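Local atomic coordinates of xylanase and alpha-amylase inhibitor protein (PDB entry 3MU7), a protein that inhibits both xylanase and alpha-amylase and is built as a TIM barrel of glycosyl hydrolase family 18. Residues A[93-98]-A[110-115]; A[215-220]-A[227-232]. All coordinates share one frame; numbering follows the deposited sequence.

Contact 1 of 2, residues A[93-98]-A[110-115]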
loop_
_atom_site.group_PDB
_atom_site.type_symbol
_atom_site.label_atom_id
_atom_site.label_comp_id
_atom_site.label_asym_id
_atom_site.label_seq_id
_atom_site.Cartn_x
_atom_site.Cartn_y
_atom_site.Cartn_z
ATOM N N ALA A 93 -9.504 -14.386 3.183
ATOM C CA ALA A 93 -8.601 -14.431 4.333
ATOM C C ALA A 93 -7.762 -15.705 4.349
ATOM O O ALA A 93 -6.547 -15.657 4.513
ATOM C CB ALA A 93 -9.367 -14.284 5.633
ATOM N N VAL A 94 -8.417 -16.848 4.157
ATOM C CA VAL A 94 -7.721 -18.136 4.171
ATOM C C VAL A 94 -6.751 -18.245 2.995
ATOM O O VAL A 94 -5.610 -18.679 3.159
ATOM C CB VAL A 94 -8.724 -19.312 4.193
ATOM C CG1 VAL A 94 -8.033 -20.655 3.961
ATOM C CG2 VAL A 94 -9.476 -19.327 5.521
ATOM N N TYR A 95 -7.202 -17.826 1.818
ATOM C CA TYR A 95 -6.353 -17.845 0.628
ATOM C C TYR A 95 -5.078 -17.028 0.843
ATOM O O TYR A 95 -3.976 -17.498 0.551
ATOM C CB TYR A 95 -7.142 -17.314 -0.568
ATOM C CG TYR A 95 -6.318 -17.040 -1.805
ATOM C CD1 TYR A 95 -5.960 -18.075 -2.677
ATOM C CD2 TYR A 95 -5.898 -15.744 -2.114
ATOM C CE1 TYR A 95 -5.196 -17.820 -3.818
ATOM C CE2 TYR A 95 -5.148 -15.491 -3.251
ATOM C CZ TYR A 95 -4.802 -16.526 -4.088
ATOM O OH TYR A 95 -4.056 -16.247 -5.206
ATOM N N LEU A 96 -5.230 -15.806 1.354
ATOM C CA LEU A 96 -4.082 -14.943 1.604
ATOM C C LEU A 96 -3.152 -15.536 2.646
ATOM O O LEU A 96 -1.933 -15.525 2.484
ATOM C CB LEU A 96 -4.533 -13.557 2.045
ATOM C CG LEU A 96 -5.264 -12.729 0.990
ATOM C CD1 LEU A 96 -5.849 -11.481 1.649
ATOM C CD2 LEU A 96 -4.359 -12.363 -0.196
ATOM N N HIS A 97 -3.734 -16.059 3.709
ATOM C CA HIS A 97 -2.949 -16.632 4.794
ATOM C C HIS A 97 -2.136 -17.836 4.368
ATOM O O HIS A 97 -0.942 -17.874 4.614
ATOM C CB HIS A 97 -3.881 -16.992 5.949
ATOM C CG HIS A 97 -3.166 -17.268 7.228
ATOM N ND1 HIS A 97 -3.496 -18.337 8.006
ATOM C CD2 HIS A 97 -2.213 -16.587 7.890
ATOM C CE1 HIS A 97 -2.745 -18.324 9.080
ATOM N NE2 HIS A 97 -1.929 -17.305 9.021
ATOM N N LYS A 98 -2.801 -18.771 3.729
ATOM C CA LYS A 98 -2.144 -20.011 3.327
ATOM C C LYS A 98 -1.095 -19.793 2.246
ATOM O O LYS A 98 -0.046 -20.434 2.254
ATOM C CB LYS A 98 -3.171 -21.031 2.834
ATOM C CG LYS A 98 -4.032 -21.630 3.933
ATOM C CD LYS A 98 -4.892 -22.756 3.383
ATOM C CE LYS A 98 -5.627 -23.495 4.490
ATOM N NZ LYS A 98 -6.366 -24.680 3.968
ATOM N N SER A 110 -1.653 -22.933 -4.180
ATOM C CA SER A 110 -1.202 -22.380 -5.461
ATOM C C SER A 110 0.168 -21.643 -5.352
ATOM O O SER A 110 0.917 -21.603 -6.331
ATOM C CB SER A 110 -2.274 -21.482 -6.084
ATOM O OG SER A 110 -2.551 -20.375 -5.248
ATOM N N ARG A 111 0.489 -21.098 -4.147
ATOM C CA ARG A 111 1.748 -20.376 -3.946
ATOM C C ARG A 111 2.132 -19.468 -5.153
ATOM O O ARG A 111 3.143 -19.687 -5.814
ATOM C CB ARG A 111 2.922 -21.326 -3.663
ATOM C CG ARG A 111 2.666 -22.406 -2.618
ATOM C CD ARG A 111 2.410 -21.828 -1.226
ATOM N NE ARG A 111 3.496 -20.968 -0.727
ATOM C CZ ARG A 111 3.573 -20.555 0.537
ATOM N NH1 ARG A 111 2.646 -20.903 1.413
ATOM N NH2 ARG A 111 4.597 -19.781 0.909
ATOM N N PRO A 112 1.322 -18.456 -5.397
ATOM C CA PRO A 112 1.654 -17.573 -6.526
ATOM C C PRO A 112 3.063 -17.062 -6.546
ATOM O O PRO A 112 3.665 -16.969 -7.615
ATOM C CB PRO A 112 0.493 -16.588 -6.528
ATOM C CG PRO A 112 -0.655 -17.484 -6.169
ATOM C CD PRO A 112 -0.139 -18.652 -5.399
ATOM N N PHE A 113 3.600 -16.701 -5.379
ATOM C CA PHE A 113 4.978 -16.205 -5.283
ATOM C C PHE A 113 5.905 -17.279 -4.717
ATOM O O PHE A 113 6.911 -16.974 -4.062
ATOM C CB PHE A 113 5.031 -14.951 -4.406
ATOM C CG PHE A 113 4.230 -13.782 -4.878
ATOM C CD1 PHE A 113 3.801 -13.684 -6.209
ATOM C CD2 PHE A 113 3.879 -12.777 -3.981
ATOM C CE1 PHE A 113 3.041 -12.577 -6.622
ATOM C CE2 PHE A 113 3.113 -11.685 -4.386
ATOM C CZ PHE A 113 2.697 -11.578 -5.714
ATOM N N GLY A 114 5.564 -18.543 -4.964
ATOM C CA GLY A 114 6.400 -19.631 -4.480
ATOM C C GLY A 114 6.481 -19.694 -2.968
ATOM O O GLY A 114 5.522 -19.418 -2.268
ATOM N N ASN A 115 7.654 -20.060 -2.466
ATOM C CA ASN A 115 7.859 -20.245 -1.032
ATOM C C ASN A 115 8.192 -18.977 -0.248
ATOM O O ASN A 115 8.491 -19.037 0.940
ATOM C CB ASN A 115 8.901 -21.339 -0.782
ATOM C CG ASN A 115 8.439 -22.696 -1.270
ATOM O OD1 ASN A 115 7.247 -22.914 -1.499
ATOM N ND2 ASN A 115 9.376 -23.618 -1.430
HETATM O O HOH W 1 -3.783 -18.517 -6.756
#
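Tyr95 reaches from the side of its helix toward Ser110 and Pro112, and the end of its ring does the touching. Its CG is anti to the backbone N (chi1 169°), which carries the phenol off the helix surface and over to the loop. There the side chain runs slantwise past the Pro112 ring, with Tyr95 OH 3.7 Å from Pro112 CG, while Tyr95 CE1 stays 3.9 Å from Ser110 OG. The two hydroxyls are joined by a water lying in the plane of the phenol ring, 2.8 Å from Tyr95 OH and 2.7 Å from Ser110 OG. Pro112 packs on Leu46, and the Tyr95 ring leans on Leu35 and Pro44.

All this belongs to the alpha-beta loop that leads from helix 86-101 to strand 120-125, at the N-terminal ends of the strands of this TIM barrel of glycosyl hydrolase family 18. Asn99, on the last turn of that helix, accepts a hydrogen bond from Arg111 N and donates one to Tyr95 O, stitching loop to helix.

Arg111 opens a type I turn that runs to Gly114, with Gly114 N bonded to Arg111 O. Bends at chi2 and chi3 fold its side chain back over this turn, and NE donates to Gly114 O at 3.0 Å. That bond is fairly straight (157° at the hydrogen); the acceptor is close to the guanidinium plane, whereas NE stands above the carbonyl plane. Arg111 NH1 faces the last turn of the helix, 2.9 Å from Lys98 O but at too poor an angle for a hydrogen bond; it bonds instead to Leu102 O and forms a salt bridge with Glu109. With an alanine here, Glu109 would probably be left without its charged mate, and the carbonyls of Gly114 and Leu102 without these donors.

Contact 2 of 2, residues A[215-220]-A[227-232]; sequences LGFPAH and GYMPPT
At the C-terminal ends of the strands of the TIM barrel, the beta-alpha loop of the unit strand 213-218, helix 231-242, strand 248-254 turns back on itself before entering the helix, and this contact pairs its two ends. The two segments come nearest at Pro218 and Tyr228, whose CA atoms are 5.4 Å apart. Pro218 lays its ring on the opposing backbone: Pro218 CG is 3.9 Å from Tyr228 N, and CD rests near Gly227 O.

The Tyr228 ring runs alongside the backbone of 218-220. With chi1 at 177° the ring swings away from its own backbone N, and Tyr228 CD1 comes within 3.5 Å of Pro218 O, which meets the ring at its edge, while the carbonyl carbon of His220 approaches CD1 obliquely.

Two waters do the polar work. One donates to Pro218 O at 2.8 Å and accepts from Met229 N at 2.9 Å, so that it bridges the two backbones. The other links Ala219 O to the phenol, 2.6 Å from Tyr228 OH; Ala219 O has a second partner in Ser262 OG.

Deeper in, Phe217 and Met229 run alongside each other in the same direction, with Met229 SD beside Phe217 CE2. The sulfur sits 4.9 Å from the centroid of the Phe217 ring and 50° off its normal, an oblique Met-aromatic contact.

This pair is wedged between helices, both side chains touching Leu197 of helix 195-207 and Val234 of helix 231-242. Pro230 takes the N-cap position of the latter helix, and Tyr228 packs against Phe264 of helix 264-269.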
loop_
_atom_site.group_PDB
_atom_site.type_symbol
_atom_site.label_atom_id
_atom_site.label_comp_id
_atom_site.label_asym_id
_atom_site.label_seq_id
_atom_site.Cartn_x
_atom_site.Cartn_y
_atom_site.Cartn_z
ATOM N N LEU A 215 1.841 9.973 4.205
ATOM C CA LEU A 215 1.259 10.796 3.144
ATOM C C LEU A 215 1.620 10.222 1.788
ATOM O O LEU A 215 2.799 10.116 1.454
ATOM C CB LEU A 215 1.722 12.251 3.231
ATOM C CG LEU A 215 1.362 13.019 4.501
ATOM C CD1 LEU A 215 2.538 13.039 5.466
ATOM C CD2 LEU A 215 0.946 14.430 4.137
ATOM N N GLY A 216 0.607 9.834 1.026
ATOM C CA GLY A 216 0.794 9.304 -0.323
ATOM C C GLY A 216 0.800 10.397 -1.366
ATOM O O GLY A 216 -0.134 11.209 -1.437
ATOM N N PHE A 217 1.846 10.394 -2.187
ATOM C CA PHE A 217 2.019 11.371 -3.259
ATOM C C PHE A 217 2.355 10.693 -4.582
ATOM O O PHE A 217 2.979 9.632 -4.590
ATOM C CB PHE A 217 3.161 12.333 -2.935
ATOM C CG PHE A 217 2.858 13.281 -1.824
ATOM C CD1 PHE A 217 3.454 13.127 -0.587
ATOM C CD2 PHE A 217 1.980 14.343 -2.013
ATOM C CE1 PHE A 217 3.170 14.017 0.462
ATOM C CE2 PHE A 217 1.692 15.235 -0.972
ATOM C CZ PHE A 217 2.292 15.067 0.261
ATOM N N PRO A 218 1.991 11.322 -5.717
ATOM C CA PRO A 218 2.456 10.820 -7.013
ATOM C C PRO A 218 3.939 11.104 -7.205
ATOM O O PRO A 218 4.428 12.161 -6.807
ATOM C CB PRO A 218 1.639 11.627 -8.033
ATOM C CG PRO A 218 0.587 12.347 -7.256
ATOM C CD PRO A 218 1.099 12.488 -5.861
ATOM N N ALA A 219 4.652 10.176 -7.833
ATOM C CA ALA A 219 6.094 10.318 -8.022
ATOM C C ALA A 219 6.467 11.171 -9.238
ATOM O O ALA A 219 7.630 11.546 -9.393
ATOM C CB ALA A 219 6.761 8.948 -8.092
ATOM N N HIS A 220 5.485 11.486 -10.079
ATOM C CA HIS A 220 5.706 12.205 -11.335
ATOM C C HIS A 220 4.360 12.794 -11.735
ATOM O O HIS A 220 3.328 12.210 -11.410
ATOM C CB HIS A 220 6.178 11.209 -12.404
ATOM C CG HIS A 220 6.613 11.837 -13.694
ATOM N ND1 HIS A 220 5.721 12.259 -14.657
ATOM C CD2 HIS A 220 7.848 12.070 -14.195
ATOM C CE1 HIS A 220 6.391 12.745 -15.688
ATOM N NE2 HIS A 220 7.682 12.643 -15.432
ATOM N N GLY A 227 -2.765 16.227 -8.298
ATOM C CA GLY A 227 -2.202 16.154 -6.961
ATOM C C GLY A 227 -0.691 16.085 -6.881
ATOM O O GLY A 227 -0.137 16.044 -5.788
ATOM N N TYR A 228 0.015 16.086 -8.014
ATOM C CA TYR A 228 1.474 16.062 -7.962
ATOM C C TYR A 228 2.001 17.291 -7.242
ATOM O O TYR A 228 1.605 18.365 -7.515
ATOM C CB TYR A 228 2.099 15.995 -9.376
ATOM C CG TYR A 228 3.594 16.047 -9.346
ATOM C CD1 TYR A 228 4.334 14.935 -8.950
ATOM C CD2 TYR A 228 4.281 17.220 -9.648
ATOM C CE1 TYR A 228 5.701 14.973 -8.886
ATOM C CE2 TYR A 228 5.657 17.252 -9.592
ATOM C CZ TYR A 228 6.351 16.141 -9.202
ATOM O OH TYR A 228 7.700 16.145 -9.092
ATOM N N MET A 229 2.897 17.032 -6.336
ATOM C CA MET A 229 3.564 18.032 -5.563
ATOM C C MET A 229 5.052 17.783 -5.610
ATOM O O MET A 229 5.530 16.770 -5.254
ATOM C CB MET A 229 3.059 17.940 -4.110
ATOM C CG MET A 229 3.559 19.078 -3.218
ATOM S SD MET A 229 2.721 19.006 -1.597
ATOM C CE MET A 229 3.179 20.635 -0.887
ATOM N N PRO A 230 5.789 18.762 -6.120
ATOM C CA PRO A 230 7.220 18.604 -6.283
ATOM C C PRO A 230 7.958 18.259 -4.973
ATOM O O PRO A 230 7.560 18.722 -3.949
ATOM C CB PRO A 230 7.643 20.036 -6.770
ATOM C CG PRO A 230 6.634 20.474 -7.395
ATOM C CD PRO A 230 5.355 19.990 -6.784
ATOM N N PRO A 231 9.010 17.491 -5.029
ATOM C CA PRO A 231 9.603 17.004 -3.824
ATOM C C PRO A 231 10.167 18.139 -2.936
ATOM O O PRO A 231 10.121 18.081 -1.702
ATOM C CB PRO A 231 10.681 16.076 -4.285
ATOM C CG PRO A 231 10.896 16.430 -5.661
ATOM C CD PRO A 231 9.678 16.901 -6.228
ATOM N N THR A 232 10.656 19.229 -3.560
ATOM C CA THR A 232 11.124 20.353 -2.717
ATOM C C THR A 232 9.954 20.997 -1.982
ATOM O O THR A 232 10.171 21.490 -0.868
ATOM C CB THR A 232 11.812 21.442 -3.564
ATOM O OG1 THR A 232 12.976 20.878 -4.196
ATOM C CG2 THR A 232 12.256 22.407 -2.589
HETATM O O HOH W 2 3.929 14.512 -5.437
HETATM O O HOH W 3 8.884 14.113 -10.107
#

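In the fold
From the N terminus, the chain lays down strands 5-9, 29-37 and 69-76 before helix 86-101, and contact 1 then closes the loop behind that helix, with 11 residues between its segments. Strands 120-125, 151-154 and 176-180 follow, with their helices, before strand 213-218 leads into contact 2, which closes a tighter loop of six intervening residues. The two stand in series, neither nesting nor crossing. The centres of contact 1 and contact 2 are about 33 Å apart, on opposite sides of the chain's centre. Contact 1 ties a helix to the segment preceding the next strand; contact 2 ties a strand end to the start of the next helix, so they lie at opposite ends of the barrel strands.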